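Local coordinates for ornithine decarboxylase (Entamoeba histolytica, PDB 4AIB), which probably catalyses the decarboxylation of L-ornithine to putrescine, the pyridoxal-phosphate-dependent entry into polyamine synthesis, as a homodimer, at residues Ile139-Met144 / Asp180-His185; Lys309-Ile314 / Leu355-Met360. All coordinates share one frame; numbering follows the deposited sequence.

Interaction 1. Residues Ile139-Met144 / Asp180-His185; sequences IMIRIM and DGVHFH
Ile141 and Val182 sit side by side on neighbouring parallel strands of the TIM-type barrel that forms the pyridoxal-binding domain. Four backbone hydrogen bonds join the strands. Ile141 is gripped twice by the other strand: its N donates to Gly181 O (2.9 Å) and its O accepts from His183 N (2.7 Å). Ile143 N to His183 O and Asp180 N to Ile139 O continue the series.

Apolar contacts fill the face bearing Ile141, Val182 and Ile143. CG2 of Ile141 meets CG2 of Val182 at 3.9 Å, while the other branch, CG1 of Val182, reaches CG1 of Ile143 at 3.7 Å; helix 194-212 packs over this side.

The face of Met140, Arg142 and His183 is more polar. The sulfur of Met140 touches CB of His183. Arg142, CG anti to its backbone nitrogen (chi1 -176°) and extended thereafter, runs alongside His183, its CG 3.6 Å from CD2. The guanidinium stands nearly perpendicular to the imidazole (84°), with His183 NE2 over one face, and NH2 of Arg142 lies 3.5 Å from CB of His185. Since His183 also touches Glu257, polar groups gather on this face of the sheet, while the other is joined by van der Waals contact between aliphatic branches.

Interaction 2. Residues Lys309-Ile314 / Leu355-Met360; sequences KSCECI and LLFPNM
A short antiparallel pairing at the edge of the mixed beta-sheet brings residues 309-314 against the strand at 355-357. Glu312 and Leu356 form its hydrogen-bonded pair: Leu356 N donates to Glu312 O at 3.2 Å, almost straight at 172°, and the return bond from Glu312 N to Leu356 O is weak at 3.4 Å. One residue before Glu312, Cys311 turns its side chain against Phe357. Its CB lies over one face of the ring, offset toward the rim on the CD2 and CE2 side, in a CH-pi contact 3.9 Å from the centroid.

With chi1 at 71°, SG of Cys311 falls between its own backbone N and carbonyl carbon; there it makes an oblique sulfur-aromatic contact with Phe357 and touches CD2 of Leu355 at 3.9 Å. Lys309 O approaches the same ring at its edge, near the ring plane. This sheet is the beta domain characteristic of the class-II decarboxylases, and within it the strand at 355-357 lies between the short strand 312-313 and strand 267-281, to which Leu355 and Phe357 are bonded through the backbone.

On the side of the pairing that bears Leu356, CD1 of Ile314 rests on CB of Leu356 at 3.4 Å and also meets its CD2 branch, beneath helix 6-16. Where the chain turns its corner, CD of Pro358 abuts Ser310 O.

Two ways of pairing strands are illustrated in one chain. Interaction 1 belongs to the barrel, where strands run parallel and helices cover the outside; interaction 2 belongs to the beta domain, where a short edge segment pairs antiparallel with a longer strand. Their centres are 38 Å apart on opposite sides of the chain's centre, and their nearest atoms stay about 17 Å from each other. Only interaction 1 approaches the Lys57 site: the side chain of His185 is about 9 Å from that of Lys57, the predicted attachment point of pyridoxal phosphate, which is not attached here. Interaction 2 lies away from it. Cys334, the predicted proton donor, is not modelled, so its place relative to either contact cannot be measured.

Interaction 1. Residues Ile139-Met144 / Asp180-His185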
loop_
_atom_site.group_PDB
_atom_site.type_symbol
_atom_site.label_atom_id
_atom_site.label_comp_id
_atom_site.label_asym_id
_atom_site.label_seq_id
_atom_site.Cartn_x
_atom_site.Cartn_y
_atom_site.Cartn_z
ATOM N N ILE A 139 -15.020 4.351 27.652
ATOM C CA ILE A 139 -13.753 3.673 27.392
ATOM C C ILE A 139 -13.896 2.154 27.443
ATOM O O ILE A 139 -14.507 1.605 28.361
ATOM C CB ILE A 139 -12.658 4.140 28.380
ATOM C CG1 ILE A 139 -12.347 5.624 28.164
ATOM C CG2 ILE A 139 -11.389 3.304 28.236
ATOM C CD1 ILE A 139 -11.654 6.289 29.334
ATOM N N MET A 140 -13.329 1.486 26.442
ATOM C CA MET A 140 -13.287 0.033 26.409
ATOM C C MET A 140 -11.845 -0.433 26.582
ATOM O O MET A 140 -10.931 0.101 25.948
ATOM C CB MET A 140 -13.866 -0.487 25.094
ATOM C CG MET A 140 -14.942 -1.546 25.273
ATOM S SD MET A 140 -15.510 -2.311 23.742
ATOM C CE MET A 140 -15.981 -0.890 22.756
ATOM N N ILE A 141 -11.641 -1.421 27.448
ATOM C CA ILE A 141 -10.298 -1.928 27.726
ATOM C C ILE A 141 -9.926 -3.069 26.772
ATOM O O ILE A 141 -10.666 -4.046 26.642
ATOM C CB ILE A 141 -10.125 -2.314 29.220
ATOM C CG1 ILE A 141 -8.651 -2.581 29.550
ATOM C CG2 ILE A 141 -11.027 -3.483 29.609
ATOM C CD1 ILE A 141 -8.309 -2.437 31.019
ATOM N N ARG A 142 -8.790 -2.928 26.092
ATOM C CA ARG A 142 -8.339 -3.941 25.140
ATOM C C ARG A 142 -7.465 -5.000 25.810
ATOM O O ARG A 142 -6.423 -4.681 26.383
ATOM C CB ARG A 142 -7.615 -3.305 23.946
ATOM C CG ARG A 142 -7.210 -4.301 22.867
ATOM C CD ARG A 142 -6.832 -3.613 21.566
ATOM N NE ARG A 142 -6.407 -4.573 20.548
ATOM C CZ ARG A 142 -6.197 -4.279 19.266
ATOM N NH1 ARG A 142 -6.374 -3.043 18.816
ATOM N NH2 ARG A 142 -5.810 -5.231 18.427
ATOM N N ILE A 143 -7.905 -6.253 25.734
ATOM C CA ILE A 143 -7.165 -7.385 26.300
ATOM C C ILE A 143 -6.706 -8.349 25.198
ATOM O O ILE A 143 -6.964 -8.115 24.014
ATOM C CB ILE A 143 -7.980 -8.127 27.394
ATOM C CG1 ILE A 143 -9.264 -8.748 26.828
ATOM C CG2 ILE A 143 -8.302 -7.197 28.558
ATOM C CD1 ILE A 143 -9.203 -10.252 26.652
ATOM N N MET A 144 -6.024 -9.421 25.597
ATOM C CA MET A 144 -5.557 -10.445 24.662
ATOM C C MET A 144 -5.996 -11.839 25.100
ATOM O O MET A 144 -6.142 -12.743 24.278
ATOM C CB MET A 144 -4.033 -10.393 24.523
ATOM C CG MET A 144 -3.518 -9.187 23.753
ATOM S SD MET A 144 -1.728 -8.988 23.858
ATOM C CE MET A 144 -1.156 -10.343 22.831
ATOM N N ASP A 180 -17.079 1.413 29.362
ATOM C CA ASP A 180 -18.108 0.718 28.596
ATOM C C ASP A 180 -17.964 -0.798 28.709
ATOM O O ASP A 180 -18.964 -1.515 28.778
ATOM C CB ASP A 180 -18.085 1.158 27.129
ATOM C CG ASP A 180 -18.620 2.569 26.929
ATOM O OD1 ASP A 180 -19.398 3.053 27.782
ATOM O OD2 ASP A 180 -18.271 3.196 25.908
ATOM N N GLY A 181 -16.723 -1.278 28.729
ATOM C CA GLY A 181 -16.455 -2.703 28.897
ATOM C C GLY A 181 -15.101 -3.175 28.402
ATOM O O GLY A 181 -14.103 -2.460 28.513
ATOM N N VAL A 182 -15.082 -4.389 27.855
ATOM C CA VAL A 182 -13.844 -5.055 27.441
ATOM C C VAL A 182 -13.837 -5.325 25.933
ATOM O O VAL A 182 -14.880 -5.603 25.337
ATOM C CB VAL A 182 -13.630 -6.380 28.215
ATOM C CG1 VAL A 182 -12.220 -6.909 28.008
ATOM C CG2 VAL A 182 -13.893 -6.190 29.702
ATOM N N HIS A 183 -12.652 -5.239 25.330
ATOM C CA HIS A 183 -12.461 -5.470 23.899
ATOM C C HIS A 183 -11.245 -6.322 23.654
ATOM O O HIS A 183 -10.229 -6.171 24.332
ATOM C CB HIS A 183 -12.343 -4.132 23.168
ATOM C CG HIS A 183 -11.716 -4.226 21.793
ATOM N ND1 HIS A 183 -12.399 -4.639 20.710
ATOM C CD2 HIS A 183 -10.427 -3.929 21.355
ATOM C CE1 HIS A 183 -11.590 -4.616 19.634
ATOM N NE2 HIS A 183 -10.384 -4.180 20.030
ATOM N N PHE A 184 -11.341 -7.238 22.694
ATOM C CA PHE A 184 -10.180 -8.017 22.254
ATOM C C PHE A 184 -10.213 -8.279 20.752
ATOM O O PHE A 184 -11.280 -8.479 20.173
ATOM C CB PHE A 184 -10.037 -9.328 23.047
ATOM C CG PHE A 184 -11.165 -10.307 22.842
ATOM C CD1 PHE A 184 -11.100 -11.267 21.835
ATOM C CD2 PHE A 184 -12.280 -10.291 23.674
ATOM C CE1 PHE A 184 -12.133 -12.173 21.649
ATOM C CE2 PHE A 184 -13.315 -11.197 23.495
ATOM C CZ PHE A 184 -13.239 -12.141 22.483
ATOM N N HIS A 185 -9.036 -8.268 20.129
ATOM C CA HIS A 185 -8.914 -8.531 18.699
ATOM C C HIS A 185 -7.866 -9.574 18.452
ATOM O O HIS A 185 -6.715 -9.425 18.873
ATOM C CB HIS A 185 -8.580 -7.247 17.943
ATOM C CG HIS A 185 -8.915 -7.299 16.470
ATOM N ND1 HIS A 185 -8.144 -7.941 15.572
ATOM C CD2 HIS A 185 -9.978 -6.749 15.754
ATOM C CE1 HIS A 185 -8.686 -7.815 14.345
ATOM N NE2 HIS A 185 -9.808 -7.086 14.458
#

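Interaction 2. Residues Lys309-Ile314 / Leu355-Met360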
loop_
_atom_site.group_PDB
_atom_site.type_symbol
_atom_site.label_atom_id
_atom_site.label_comp_id
_atom_site.label_asym_id
_atom_site.label_seq_id
_atom_site.Cartn_x
_atom_site.Cartn_y
_atom_site.Cartn_z
ATOM N N LYS A 309 -5.710 -14.307 -5.940
ATOM C CA LYS A 309 -6.554 -15.424 -5.532
ATOM C C LYS A 309 -7.122 -16.133 -6.765
ATOM O O LYS A 309 -6.737 -15.821 -7.893
ATOM C CB LYS A 309 -7.681 -14.926 -4.617
ATOM C CG LYS A 309 -7.746 -15.607 -3.254
ATOM C CD LYS A 309 -8.382 -16.989 -3.305
ATOM C CE LYS A 309 -8.323 -17.669 -1.947
ATOM N NZ LYS A 309 -8.881 -19.049 -1.984
ATOM N N SER A 310 -8.029 -17.084 -6.542
ATOM C CA SER A 310 -8.634 -17.877 -7.616
ATOM C C SER A 310 -9.499 -17.037 -8.553
ATOM O O SER A 310 -10.297 -16.213 -8.105
ATOM C CB SER A 310 -9.459 -19.028 -7.034
ATOM O OG SER A 310 -8.646 -19.916 -6.288
ATOM N N CYS A 311 -9.325 -17.260 -9.855
ATOM C CA CYS A 311 -10.060 -16.540 -10.894
ATOM C C CYS A 311 -10.338 -17.455 -12.086
ATOM O O CYS A 311 -9.810 -18.565 -12.160
ATOM C CB CYS A 311 -9.261 -15.324 -11.358
ATOM S SG CYS A 311 -7.799 -15.740 -12.335
ATOM N N GLU A 312 -11.155 -16.981 -13.023
ATOM C CA GLU A 312 -11.454 -17.736 -14.240
ATOM C C GLU A 312 -11.600 -16.840 -15.472
ATOM O O GLU A 312 -11.948 -15.661 -15.362
ATOM C CB GLU A 312 -12.698 -18.620 -14.050
ATOM C CG GLU A 312 -13.918 -17.902 -13.492
ATOM C CD GLU A 312 -15.161 -18.771 -13.485
ATOM O OE1 GLU A 312 -15.266 -19.656 -12.608
ATOM O OE2 GLU A 312 -16.042 -18.565 -14.347
ATOM N N CYS A 313 -11.317 -17.407 -16.642
ATOM C CA CYS A 313 -11.456 -16.687 -17.902
ATOM C C CYS A 313 -12.901 -16.743 -18.387
ATOM O O CYS A 313 -13.349 -17.758 -18.923
ATOM C CB CYS A 313 -10.508 -17.253 -18.958
ATOM S SG CYS A 313 -10.653 -16.434 -20.559
ATOM N N ILE A 314 -13.609 -15.632 -18.202
ATOM C CA ILE A 314 -15.052 -15.540 -18.447
ATOM C C ILE A 314 -15.428 -15.455 -19.931
ATOM O O ILE A 314 -16.476 -15.964 -20.347
ATOM C CB ILE A 314 -15.658 -14.368 -17.627
ATOM C CG1 ILE A 314 -16.302 -14.887 -16.341
ATOM C CG2 ILE A 314 -16.701 -13.587 -18.411
ATOM C CD1 ILE A 314 -15.332 -15.493 -15.354
ATOM N N LEU A 355 -10.686 -11.485 -17.116
ATOM C CA LEU A 355 -10.603 -12.285 -15.897
ATOM C C LEU A 355 -11.594 -11.785 -14.856
ATOM O O LEU A 355 -11.692 -10.582 -14.620
ATOM C CB LEU A 355 -9.188 -12.222 -15.312
ATOM C CG LEU A 355 -8.074 -13.152 -15.800
ATOM C CD1 LEU A 355 -7.716 -12.924 -17.260
ATOM C CD2 LEU A 355 -6.844 -12.963 -14.928
ATOM N N LEU A 356 -12.328 -12.708 -14.239
ATOM C CA LEU A 356 -13.183 -12.372 -13.104
ATOM C C LEU A 356 -12.596 -12.937 -11.816
ATOM O O LEU A 356 -12.414 -14.149 -11.686
ATOM C CB LEU A 356 -14.619 -12.876 -13.314
ATOM C CG LEU A 356 -15.587 -12.947 -12.120
ATOM C CD1 LEU A 356 -15.988 -11.567 -11.620
ATOM C CD2 LEU A 356 -16.827 -13.757 -12.474
ATOM N N PHE A 357 -12.290 -12.045 -10.879
ATOM C CA PHE A 357 -11.844 -12.434 -9.548
ATOM C C PHE A 357 -13.051 -12.421 -8.611
ATOM O O PHE A 357 -13.498 -11.350 -8.190
ATOM C CB PHE A 357 -10.751 -11.485 -9.042
ATOM C CG PHE A 357 -9.473 -11.545 -9.834
ATOM C CD1 PHE A 357 -9.302 -10.757 -10.969
ATOM C CD2 PHE A 357 -8.432 -12.378 -9.437
ATOM C CE1 PHE A 357 -8.122 -10.808 -11.699
ATOM C CE2 PHE A 357 -7.250 -12.433 -10.162
ATOM C CZ PHE A 357 -7.096 -11.647 -11.294
ATOM N N PRO A 358 -13.598 -13.612 -8.295
ATOM C CA PRO A 358 -14.802 -13.703 -7.472
ATOM C C PRO A 358 -14.527 -13.350 -6.016
ATOM O O PRO A 358 -13.508 -13.766 -5.457
ATOM C CB PRO A 358 -15.211 -15.181 -7.590
ATOM C CG PRO A 358 -14.389 -15.747 -8.701
ATOM C CD PRO A 358 -13.127 -14.945 -8.700
ATOM N N ASN A 359 -15.441 -12.581 -5.427
ATOM C CA ASN A 359 -15.371 -12.163 -4.025
ATOM C C ASN A 359 -14.094 -11.396 -3.670
ATOM O O ASN A 359 -13.149 -11.957 -3.106
ATOM C CB ASN A 359 -15.585 -13.356 -3.079
ATOM C CG ASN A 359 -16.822 -14.166 -3.424
ATOM O OD1 ASN A 359 -17.901 -13.615 -3.651
ATOM N ND2 ASN A 359 -16.671 -15.483 -3.456
ATOM N N MET A 360 -14.078 -10.113 -4.020
ATOM C CA MET A 360 -12.977 -9.219 -3.674
ATOM C C MET A 360 -13.482 -8.134 -2.723
ATOM O O MET A 360 -14.452 -8.348 -1.997
ATOM C CB MET A 360 -12.364 -8.604 -4.937
ATOM C CG MET A 360 -11.769 -9.611 -5.912
ATOM S SD MET A 360 -10.284 -10.444 -5.314
ATOM C CE MET A 360 -9.065 -9.138 -5.458
#